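Local structure of putative hydrolase (Acinetobacter sp. NBRC 100985, 4XUK) at residues Tyr6-Tyr9 with Val14-Thr17; Ala77-Ser82 with Val161-Gln166; Ala128-Ser133 with Ala169-Lys174; Tyr204-Lys207 with Ser212-Phe215. The protein probably hydrolyses organophosphorus triesters, and perhaps lactones, at a two-zinc centre of the metallo-beta-lactamase superfamily. The protein carries 2 engineered substitutions. All coordinates share one frame; numbering follows the deposited sequence.

Contact 1: Tyr6-Tyr9 with Val14-Thr17; sequences YYQY and VQIT
Gln8 OE1 accepts a short hydrogen bond of 2.5 Å from Thr17 OG1, which meets the carbonyl at 130° and tilted 19° from its plane. The two residues form a non-hydrogen-bonded pair in the N-terminal beta hairpin, which lies at the edge of one of the two sheets of the metallo-beta-lactamase fold. Gln8 bends at CG (chi2 -71°), which carries its amide across to strand 14-17. There it also meets the side chain of Gln15, on the same face as Thr17: the two amides stack almost parallel, with Gln15 NE2 3.4 Å from Gln8 CD, and do not hydrogen-bond to each other. Gln15 OE1 is instead paired with Tyr96 OH. From the second subunit, Gln2 OE1 accepts a bond from Gln8 N, and Lys1 O a weak one from Gln8 NE2, so this edge takes part in the dimer. Thr17 CG2 rests 4.1 Å from Tyr6 CB on the same strand as Gln8. The next pair, Tyr9 with Ile16, is hydrogen-bonded in both directions: Tyr9 N to Ile16 O is 2.7 Å and Ile16 N to Tyr9 O is 2.8 Å, both nearly straight. On the face of Tyr9 and Ile16, the methyl end of the isoleucine comes up to the edge of the tyrosine ring, Ile16 CD1 lying 4.3 Å from Tyr9 CD2.

Contact 2: Ala77-Ser82 with Val161-Gln166; sequences ASCFGS and VEKIKQ
Lys163 reaches from its helix to the backbone of Cys79, running along that residue's side chain on the way. Its CB begins 4.0 Å from Cys79 SG. The chain then runs out almost fully extended, and CD passes 4.1 Å from Cys79 CB, so the methylenes lie against the cysteine before the polar end is reached. CE comes within 3.7 Å of Cys79 O, and a turn at the last bond (chi4 -72°) swings the ammonium onto that oxygen. Lys163 NZ donates to Cys79 O over 2.8 Å, lying in the carbonyl plane at 145° to the C=O bond. The accepting carbonyl sits within a type I beta turn from Ser78 to Gly81, in the loop between strand 69-72 and helix 87-93. Cys79 is also tied by a disulfide to Cys115, just beyond the HxHxDH motif of the superfamily (His108, His110, Asp112 and His113, all zinc ligands), and its side chain is about 11 Å from a zinc ion. Pro111 of that motif touches both Cys79 and Lys163. One helical turn further on, the side chain of Gln166 also comes up against Cys79 SG and touches Cys115.

Contact 3: Ala128-Ser133 with Ala169-Lys174; sequences ATVYVS and APYQAK
Val130 lays its CG2 methyl over one face of the Tyr171 ring, 3.8 Å from the ring centroid and 23° off the normal, a CH-pi contact. The methyl is displaced toward the rim, on the side of CD2, which it approaches to 3.6 Å; CE2 is hardly farther. The isopropyl group and the ring cross at about a right angle, and only one branch of the valine touches. With CG1 anti to the backbone N (chi1 174°), it is CG2, beside that nitrogen, that meets the aromatic face. The same side of the ring rim is used a second time, now in plane: Ala128 O faces the ring edge, 3.6 Å from Tyr171 CD2 and 3.7 Å from CE2, so a carbonyl oxygen meets aromatic C-H groups. Tyr171 stands near the C-terminal end of helix 151-173, beside a kink where Pro170 lacks an N-H and the nitrogen of Tyr171 likewise makes no bond to the preceding turn. Its hydroxyl is fixed by two backbone partners, Ile117 O and Phe125 N, which holds the buried ring at its far end as well. Strand 129-133 runs parallel between strands 103-105 and 177-180 of the sheet, and its Val130 also touches Ile104 and Leu106. Helix 134-141, capped by Ser133 OG on Glu136 N, follows the strand; helix 151-173 then covers the sheet through Tyr171 and leads into strand 177-180, completing a beta-alpha-beta crossover.

Contact 4: Tyr204-Lys207 with Ser212-Phe215; sequences YELK and SIVF
Leu206 turns CG away from its backbone N (chi1 -151°), whereas Ile213 places CG1 beside its own (chi1 -57°); from these two starts the side chains run alongside each other, and Leu206 CD1 comes to 4.2 Å from Ile213 CD1. Phe215 leans in from the same face. Its ring presents an edge to the other strand, with CE1 at 4.1 Å from Leu206 CB and CD1 at 3.5 Å from Tyr204 O, which lies in the ring plane. That oxygen is shared, because it also accepts the backbone bond from Phe215 N at 2.8 Å. The strands are the two arms of an antiparallel beta hairpin in the second sheet of the metallo-beta-lactamase fold. Two hydrogen-bonded pairs hold it, Tyr204 with Phe215 and Leu206 with Ile213, each bonded both ways; the return bond from Tyr204 N to Phe215 O is the longest of the four at 3.1 Å. Between and beyond them lie the non-hydrogen-bonded pairs Glu205 with Val214 and Lys207 with Ser212, whose side chains occupy the other face. There Glu205 CG packs 4.0 Å from Val214 CG2 as the extended acid continues toward Ser212, whose OG sits beside Lys207 CG at 3.6 Å. Three residues past Phe215 the chain reaches Asp218, a ligand of both zinc ions. At the opposite end of its ring from the hairpin backbone, Tyr204 OH bonds to Leu106 O and Tyr180 OH.

From the N terminus, contact 1 closes first, folding strand 6-11 back on strand 14-26 across a short turn. Contact 2 opens next, and contact 3 opens inside it: 77-82 waits for 161-166 while 128-133 waits for 169-174, so the two cross. Both end on helix 151-173, which is thereby joined to the loop bearing the disulfide and to the parallel part of the first sheet. Contact 4 follows in series as a local hairpin of the second sheet. Distant in sequence, contacts 1 and 4 nevertheless touch: Ile16 packs on Ile213 and Phe215, and Val14 on Leu206, bringing the two sheets face to face.

Contact 1: Tyr6-Tyr9 with Val14-Thr17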
loop_
_atom_site.group_PDB
_atom_site.type_symbol
_atom_site.label_atom_id
_atom_site.label_comp_id
_atom_site.label_asym_id
_atom_site.label_seq_id
_atom_site.Cartn_x
_atom_site.Cartn_y
_atom_site.Cartn_z
ATOM N N TYR A 6 -7.109 3.333 8.566
ATOM C CA TYR A 6 -6.091 3.203 9.598
ATOM C C TYR A 6 -5.269 1.976 9.272
ATOM O O TYR A 6 -5.746 1.074 8.575
ATOM C CB TYR A 6 -6.696 3.110 11.008
ATOM C CG TYR A 6 -7.501 1.864 11.263
ATOM C CD1 TYR A 6 -8.862 1.830 10.979
ATOM C CD2 TYR A 6 -6.911 0.726 11.811
ATOM C CE1 TYR A 6 -9.616 0.696 11.215
ATOM C CE2 TYR A 6 -7.658 -0.416 12.056
ATOM C CZ TYR A 6 -9.010 -0.421 11.754
ATOM O OH TYR A 6 -9.780 -1.545 11.982
ATOM N N TYR A 7 -4.034 1.950 9.756
ATOM C CA TYR A 7 -3.164 0.804 9.559
ATOM C C TYR A 7 -2.233 0.708 10.747
ATOM O O TYR A 7 -1.728 1.731 11.225
ATOM C CB TYR A 7 -2.352 0.932 8.259
ATOM C CG TYR A 7 -1.415 -0.246 8.086
ATOM C CD1 TYR A 7 -1.867 -1.440 7.538
ATOM C CD2 TYR A 7 -0.096 -0.182 8.522
ATOM C CE1 TYR A 7 -1.021 -2.534 7.399
ATOM C CE2 TYR A 7 0.750 -1.264 8.398
ATOM C CZ TYR A 7 0.278 -2.432 7.831
ATOM O OH TYR A 7 1.111 -3.516 7.708
ATOM N N GLN A 8 -1.999 -0.510 11.227
ATOM C CA GLN A 8 -1.157 -0.698 12.402
ATOM C C GLN A 8 0.227 -1.188 12.012
ATOM O O GLN A 8 0.366 -2.274 11.448
ATOM C CB GLN A 8 -1.785 -1.711 13.377
ATOM C CG GLN A 8 -3.220 -1.394 13.817
ATOM C CD GLN A 8 -3.330 -0.204 14.758
ATOM O OE1 GLN A 8 -2.373 0.549 14.963
ATOM N NE2 GLN A 8 -4.516 -0.034 15.346
ATOM N N TYR A 9 1.247 -0.391 12.321
ATOM C CA TYR A 9 2.635 -0.783 12.081
ATOM C C TYR A 9 3.312 -1.070 13.419
ATOM O O TYR A 9 3.284 -0.235 14.320
ATOM C CB TYR A 9 3.391 0.322 11.320
ATOM C CG TYR A 9 4.850 -0.002 11.091
ATOM C CD1 TYR A 9 5.235 -0.875 10.082
ATOM C CD2 TYR A 9 5.843 0.552 11.892
ATOM C CE1 TYR A 9 6.567 -1.187 9.874
ATOM C CE2 TYR A 9 7.177 0.246 11.688
ATOM C CZ TYR A 9 7.527 -0.627 10.673
ATOM O OH TYR A 9 8.849 -0.941 10.466
ATOM N N VAL A 14 6.467 -0.961 20.212
ATOM C CA VAL A 14 5.710 0.246 19.900
ATOM C C VAL A 14 4.754 -0.003 18.746
ATOM O O VAL A 14 5.114 -0.637 17.756
ATOM C CB VAL A 14 6.660 1.401 19.547
ATOM C CG1 VAL A 14 5.882 2.685 19.224
ATOM C CG2 VAL A 14 7.635 1.626 20.684
ATOM N N GLN A 15 3.525 0.477 18.879
ATOM C CA GLN A 15 2.579 0.392 17.779
ATOM C C GLN A 15 2.359 1.788 17.235
ATOM O O GLN A 15 2.052 2.720 17.989
ATOM C CB GLN A 15 1.245 -0.208 18.233
ATOM C CG GLN A 15 0.212 -0.279 17.119
ATOM C CD GLN A 15 -1.101 -0.922 17.547
ATOM O OE1 GLN A 15 -1.800 -0.418 18.422
ATOM N NE2 GLN A 15 -1.443 -2.040 16.919
ATOM N N ILE A 16 2.563 1.936 15.933
ATOM C CA ILE A 16 2.274 3.186 15.251
ATOM C C ILE A 16 1.041 2.970 14.379
ATOM O O ILE A 16 0.986 2.028 13.595
ATOM C CB ILE A 16 3.460 3.627 14.378
ATOM C CG1 ILE A 16 4.681 3.879 15.266
ATOM C CG2 ILE A 16 3.094 4.875 13.579
ATOM C CD1 ILE A 16 6.000 3.993 14.521
ATOM N N THR A 17 0.040 3.831 14.533
ATOM C CA THR A 17 -1.162 3.724 13.726
ATOM C C THR A 17 -1.180 4.840 12.695
ATOM O O THR A 17 -1.223 6.024 13.054
ATOM C CB THR A 17 -2.422 3.839 14.587
ATOM O OG1 THR A 17 -2.323 2.945 15.710
ATOM C CG2 THR A 17 -3.655 3.490 13.771
#

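Contact 2: Ala77-Ser82 with Val161-Gln166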
loop_
_atom_site.group_PDB
_atom_site.type_symbol
_atom_site.label_atom_id
_atom_site.label_comp_id
_atom_site.label_asym_id
_atom_site.label_seq_id
_atom_site.Cartn_x
_atom_site.Cartn_y
_atom_site.Cartn_z
ATOM N N ALA A 77 -9.131 18.838 9.912
ATOM C CA ALA A 77 -10.512 19.024 10.363
ATOM C C ALA A 77 -11.338 19.601 9.209
ATOM O O ALA A 77 -11.316 19.054 8.115
ATOM C CB ALA A 77 -10.570 19.918 11.585
ATOM N N SER A 78 -11.995 20.721 9.440
ATOM C CA SER A 78 -12.798 21.443 8.458
ATOM C C SER A 78 -12.111 22.656 7.811
ATOM O O SER A 78 -12.743 23.401 7.174
ATOM C CB SER A 78 -14.069 21.986 9.087
ATOM O OG SER A 78 -14.807 21.049 9.758
ATOM N N CYS A 79 -10.822 22.839 8.023
ATOM C CA CYS A 79 -10.121 24.044 7.604
ATOM C C CYS A 79 -9.914 24.121 6.088
ATOM O O CYS A 79 -9.634 25.206 5.557
ATOM C CB CYS A 79 -8.768 24.145 8.314
ATOM S SG CYS A 79 -8.867 24.619 10.072
ATOM N N PHE A 80 -10.043 22.987 5.395
ATOM C CA PHE A 80 -9.778 22.943 3.948
ATOM C C PHE A 80 -10.930 22.322 3.189
ATOM O O PHE A 80 -10.759 21.849 2.067
ATOM C CB PHE A 80 -8.498 22.159 3.638
ATOM C CG PHE A 80 -7.242 22.966 3.772
ATOM C CD1 PHE A 80 -7.248 24.332 3.519
ATOM C CD2 PHE A 80 -6.051 22.361 4.140
ATOM C CE1 PHE A 80 -6.085 25.084 3.633
ATOM C CE2 PHE A 80 -4.881 23.108 4.250
ATOM C CZ PHE A 80 -4.900 24.470 3.999
ATOM N N GLY A 81 -12.109 22.309 3.788
ATOM C CA GLY A 81 -13.245 21.754 3.084
ATOM C C GLY A 81 -13.552 20.291 3.345
ATOM O O GLY A 81 -12.736 19.531 3.883
ATOM N N SER A 82 -14.743 19.912 2.902
ATOM C CA SER A 82 -15.428 18.681 3.268
ATOM C C SER A 82 -14.678 17.368 3.015
ATOM O O SER A 82 -14.962 16.359 3.674
ATOM C CB SER A 82 -16.781 18.656 2.539
ATOM O OG SER A 82 -17.689 17.761 3.152
ATOM N N VAL A 161 -3.152 32.062 9.490
ATOM C CA VAL A 161 -3.029 32.482 10.893
ATOM C C VAL A 161 -4.354 32.333 11.653
ATOM O O VAL A 161 -4.384 31.815 12.781
ATOM C CB VAL A 161 -2.466 33.923 11.044
ATOM C CG1 VAL A 161 -2.656 34.434 12.468
ATOM C CG2 VAL A 161 -0.993 33.944 10.690
ATOM N N GLU A 162 -5.444 32.775 11.061
ATOM C CA GLU A 162 -6.744 32.625 11.693
ATOM C C GLU A 162 -7.157 31.174 11.968
ATOM O O GLU A 162 -7.622 30.867 13.001
ATOM C CB GLU A 162 -7.829 33.343 10.945
ATOM C CG GLU A 162 -8.997 33.702 11.823
ATOM C CD GLU A 162 -8.836 35.020 12.604
ATOM O OE1 GLU A 162 -9.628 35.919 12.389
ATOM O OE2 GLU A 162 -7.954 35.169 13.432
ATOM N N LYS A 163 -6.938 30.311 11.016
ATOM C CA LYS A 163 -7.240 28.892 11.216
ATOM C C LYS A 163 -6.374 28.307 12.329
ATOM O O LYS A 163 -6.843 27.482 13.132
ATOM C CB LYS A 163 -6.990 28.111 9.926
ATOM C CG LYS A 163 -7.801 28.571 8.714
ATOM C CD LYS A 163 -7.259 27.877 7.454
ATOM C CE LYS A 163 -7.868 28.407 6.153
ATOM N NZ LYS A 163 -9.276 27.983 5.973
ATOM N N ILE A 164 -5.107 28.715 12.362
ATOM C CA ILE A 164 -4.176 28.234 13.380
ATOM C C ILE A 164 -4.656 28.656 14.766
ATOM O O ILE A 164 -4.707 27.845 15.688
ATOM C CB ILE A 164 -2.749 28.783 13.146
ATOM C CG1 ILE A 164 -2.131 28.174 11.882
ATOM C CG2 ILE A 164 -1.860 28.506 14.355
ATOM C CD1 ILE A 164 -0.848 28.863 11.412
ATOM N N LYS A 165 -5.000 29.933 14.895
ATOM C CA LYS A 165 -5.440 30.477 16.164
ATOM C C LYS A 165 -6.698 29.789 16.668
ATOM O O LYS A 165 -6.776 29.459 17.851
ATOM C CB LYS A 165 -5.610 32.002 16.071
ATOM C CG LYS A 165 -4.283 32.741 16.132
ATOM C CD LYS A 165 -4.443 34.234 15.850
ATOM C CE LYS A 165 -3.139 34.969 16.135
ATOM N NZ LYS A 165 -3.318 36.434 15.973
ATOM N N GLN A 166 -7.659 29.551 15.800
ATOM C CA GLN A 166 -8.850 28.868 16.215
ATOM C C GLN A 166 -8.612 27.432 16.698
ATOM O O GLN A 166 -9.209 27.010 17.601
ATOM C CB GLN A 166 -9.957 28.940 15.167
ATOM C CG GLN A 166 -9.646 28.252 13.865
ATOM C CD GLN A 166 -10.003 26.776 13.814
ATOM O OE1 GLN A 166 -9.305 25.947 13.251
ATOM N NE2 GLN A 166 -11.100 26.478 14.397
#

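Contact 3: Ala128-Ser133 with Ala169-Lys174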
loop_
_atom_site.group_PDB
_atom_site.type_symbol
_atom_site.label_atom_id
_atom_site.label_comp_id
_atom_site.label_asym_id
_atom_site.label_seq_id
_atom_site.Cartn_x
_atom_site.Cartn_y
_atom_site.Cartn_z
ATOM N N ALA A 128 -4.704 16.054 26.132
ATOM C CA ALA A 128 -3.448 16.171 25.412
ATOM C C ALA A 128 -2.825 17.549 25.541
ATOM O O ALA A 128 -3.521 18.578 25.545
ATOM C CB ALA A 128 -3.656 15.848 23.935
ATOM N N THR A 129 -1.505 17.577 25.619
ATOM C CA THR A 129 -0.821 18.829 25.384
ATOM C C THR A 129 -0.100 18.820 24.039
ATOM O O THR A 129 0.505 17.815 23.610
ATOM C CB THR A 129 0.043 19.287 26.590
ATOM O OG1 THR A 129 1.314 19.800 26.157
ATOM C CG2 THR A 129 0.210 18.178 27.552
ATOM N N VAL A 130 -0.232 19.955 23.371
ATOM C CA VAL A 130 0.196 20.141 22.000
ATOM C C VAL A 130 1.539 20.863 22.003
ATOM O O VAL A 130 1.710 21.878 22.712
ATOM C CB VAL A 130 -0.860 20.969 21.236
ATOM C CG1 VAL A 130 -0.383 21.305 19.840
ATOM C CG2 VAL A 130 -2.194 20.221 21.192
ATOM N N TYR A 131 2.489 20.319 21.241
ATOM C CA TYR A 131 3.824 20.909 21.074
ATOM C C TYR A 131 4.099 21.265 19.623
ATOM O O TYR A 131 3.730 20.520 18.705
ATOM C CB TYR A 131 4.911 19.911 21.461
ATOM C CG TYR A 131 5.014 19.602 22.925
ATOM C CD1 TYR A 131 4.150 18.698 23.529
ATOM C CD2 TYR A 131 6.004 20.188 23.696
ATOM C CE1 TYR A 131 4.259 18.405 24.887
ATOM C CE2 TYR A 131 6.119 19.906 25.048
ATOM C CZ TYR A 131 5.251 19.011 25.630
ATOM O OH TYR A 131 5.375 18.737 26.973
ATOM N N VAL A 132 4.808 22.369 19.423
ATOM C CA VAL A 132 5.299 22.745 18.098
ATOM C C VAL A 132 6.572 23.561 18.358
ATOM O O VAL A 132 6.776 24.050 19.482
ATOM C CB VAL A 132 4.227 23.566 17.340
ATOM C CG1 VAL A 132 4.065 24.947 17.988
ATOM C CG2 VAL A 132 4.553 23.666 15.852
ATOM N N SER A 133 7.445 23.699 17.364
ATOM C CA SER A 133 8.716 24.370 17.628
ATOM C C SER A 133 8.537 25.860 17.931
ATOM O O SER A 133 7.606 26.505 17.434
ATOM C CB SER A 133 9.694 24.188 16.470
ATOM O OG SER A 133 9.457 25.145 15.454
ATOM N N ALA A 169 -6.440 27.760 20.248
ATOM C CA ALA A 169 -7.106 28.497 21.322
ATOM C C ALA A 169 -7.626 27.634 22.484
ATOM O O ALA A 169 -7.386 27.971 23.648
ATOM C CB ALA A 169 -8.224 29.391 20.749
ATOM N N PRO A 170 -8.335 26.521 22.182
ATOM C CA PRO A 170 -8.820 25.668 23.272
ATOM C C PRO A 170 -7.682 25.054 24.081
ATOM O O PRO A 170 -7.879 24.757 25.261
ATOM C CB PRO A 170 -9.579 24.555 22.537
ATOM C CG PRO A 170 -9.955 25.134 21.234
ATOM C CD PRO A 170 -8.819 26.044 20.870
ATOM N N TYR A 171 -6.518 24.851 23.470
ATOM C CA TYR A 171 -5.405 24.262 24.207
ATOM C C TYR A 171 -4.641 25.320 25.001
ATOM O O TYR A 171 -4.244 25.072 26.141
ATOM C CB TYR A 171 -4.477 23.472 23.277
ATOM C CG TYR A 171 -5.147 22.251 22.699
ATOM C CD1 TYR A 171 -5.990 22.354 21.590
ATOM C CD2 TYR A 171 -4.969 21.000 23.275
ATOM C CE1 TYR A 171 -6.630 21.228 21.062
ATOM C CE2 TYR A 171 -5.593 19.869 22.747
ATOM C CZ TYR A 171 -6.424 19.993 21.646
ATOM O OH TYR A 171 -7.055 18.872 21.129
ATOM N N GLN A 172 -4.445 26.495 24.406
ATOM C CA GLN A 172 -3.891 27.636 25.141
ATOM C C GLN A 172 -4.713 27.954 26.389
ATOM O O GLN A 172 -4.160 28.200 27.467
ATOM C CB GLN A 172 -3.811 28.864 24.235
ATOM C CG GLN A 172 -2.695 28.802 23.177
ATOM C CD GLN A 172 -2.769 29.980 22.225
ATOM O OE1 GLN A 172 -3.851 30.337 21.747
ATOM N NE2 GLN A 172 -1.629 30.612 21.971
ATOM N N ALA A 173 -6.036 27.936 26.245
ATOM C CA ALA A 173 -6.934 28.175 27.378
ATOM C C ALA A 173 -6.701 27.213 28.554
ATOM O O ALA A 173 -6.930 27.577 29.710
ATOM C CB ALA A 173 -8.371 28.112 26.927
ATOM N N LYS A 174 -6.256 25.992 28.260
ATOM C CA LYS A 174 -5.985 25.002 29.302
ATOM C C LYS A 174 -4.508 24.926 29.663
ATOM O O LYS A 174 -4.104 24.032 30.418
ATOM C CB LYS A 174 -6.454 23.613 28.858
ATOM C CG LYS A 174 -7.972 23.466 28.752
ATOM C CD LYS A 174 -8.503 22.554 29.842
ATOM C CE LYS A 174 -9.966 22.200 29.602
ATOM N NZ LYS A 174 -10.381 21.007 30.402
#

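Contact 4: Tyr204-Lys207 with Ser212-Phe215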
loop_
_atom_site.group_PDB
_atom_site.type_symbol
_atom_site.label_atom_id
_atom_site.label_comp_id
_atom_site.label_asym_id
_atom_site.label_seq_id
_atom_site.Cartn_x
_atom_site.Cartn_y
_atom_site.Cartn_z
ATOM N N TYR A 204 10.359 14.478 13.772
ATOM C CA TYR A 204 10.490 13.836 15.069
ATOM C C TYR A 204 11.015 12.414 14.908
ATOM O O TYR A 204 10.474 11.631 14.122
ATOM C CB TYR A 204 9.136 13.822 15.788
ATOM C CG TYR A 204 8.565 15.201 16.006
ATOM C CD1 TYR A 204 9.075 16.031 16.999
ATOM C CD2 TYR A 204 7.524 15.681 15.214
ATOM C CE1 TYR A 204 8.564 17.296 17.205
ATOM C CE2 TYR A 204 7.000 16.953 15.416
ATOM C CZ TYR A 204 7.531 17.754 16.406
ATOM O OH TYR A 204 7.022 19.024 16.620
ATOM N N GLU A 205 12.077 12.085 15.644
ATOM C CA GLU A 205 12.658 10.745 15.576
ATOM C C GLU A 205 12.388 9.936 16.847
ATOM O O GLU A 205 12.623 10.410 17.970
ATOM C CB GLU A 205 14.161 10.815 15.298
ATOM C CG GLU A 205 14.798 9.441 15.083
ATOM C CD GLU A 205 16.259 9.534 14.697
ATOM O OE1 GLU A 205 16.825 10.645 14.772
ATOM O OE2 GLU A 205 16.833 8.495 14.319
ATOM N N LEU A 206 11.883 8.722 16.646
ATOM C CA LEU A 206 11.600 7.771 17.716
ATOM C C LEU A 206 12.570 6.614 17.558
ATOM O O LEU A 206 12.510 5.887 16.568
ATOM C CB LEU A 206 10.175 7.221 17.576
ATOM C CG LEU A 206 9.344 6.755 18.787
ATOM C CD1 LEU A 206 8.640 5.429 18.523
ATOM C CD2 LEU A 206 10.135 6.703 20.078
ATOM N N LYS A 207 13.471 6.440 18.513
ATOM C CA LYS A 207 14.346 5.268 18.484
ATOM C C LYS A 207 13.807 4.164 19.384
ATOM O O LYS A 207 13.620 4.352 20.587
ATOM C CB LYS A 207 15.785 5.641 18.859
ATOM C CG LYS A 207 16.373 6.727 17.961
ATOM C CD LYS A 207 17.844 7.001 18.261
ATOM C CE LYS A 207 18.275 8.371 17.734
ATOM N NZ LYS A 207 17.764 9.495 18.583
ATOM N N SER A 212 14.788 2.710 14.077
ATOM C CA SER A 212 14.530 4.136 14.194
ATOM C C SER A 212 13.415 4.512 13.230
ATOM O O SER A 212 13.436 4.112 12.059
ATOM C CB SER A 212 15.790 4.952 13.879
ATOM O OG SER A 212 16.768 4.812 14.895
ATOM N N ILE A 213 12.448 5.279 13.726
ATOM C CA ILE A 213 11.345 5.766 12.904
ATOM C C ILE A 213 11.401 7.279 12.860
ATOM O O ILE A 213 11.440 7.928 13.912
ATOM C CB ILE A 213 9.989 5.345 13.487
ATOM C CG1 ILE A 213 9.919 3.826 13.618
ATOM C CG2 ILE A 213 8.851 5.863 12.617
ATOM C CD1 ILE A 213 9.658 3.358 15.034
ATOM N N VAL A 214 11.441 7.851 11.655
ATOM C CA VAL A 214 11.397 9.305 11.549
ATOM C C VAL A 214 10.046 9.763 11.015
ATOM O O VAL A 214 9.609 9.338 9.946
ATOM C CB VAL A 214 12.541 9.881 10.684
ATOM C CG1 VAL A 214 12.519 11.405 10.740
ATOM C CG2 VAL A 214 13.900 9.351 11.175
ATOM N N PHE A 215 9.374 10.612 11.780
ATOM C CA PHE A 215 8.129 11.183 11.320
ATOM C C PHE A 215 8.528 12.489 10.658
ATOM O O PHE A 215 8.784 13.485 11.338
ATOM C CB PHE A 215 7.184 11.386 12.507
ATOM C CG PHE A 215 6.823 10.096 13.208
ATOM C CD1 PHE A 215 7.705 9.498 14.106
ATOM C CD2 PHE A 215 5.622 9.461 12.938
ATOM C CE1 PHE A 215 7.386 8.299 14.725
ATOM C CE2 PHE A 215 5.298 8.255 13.560
ATOM C CZ PHE A 215 6.179 7.683 14.454
#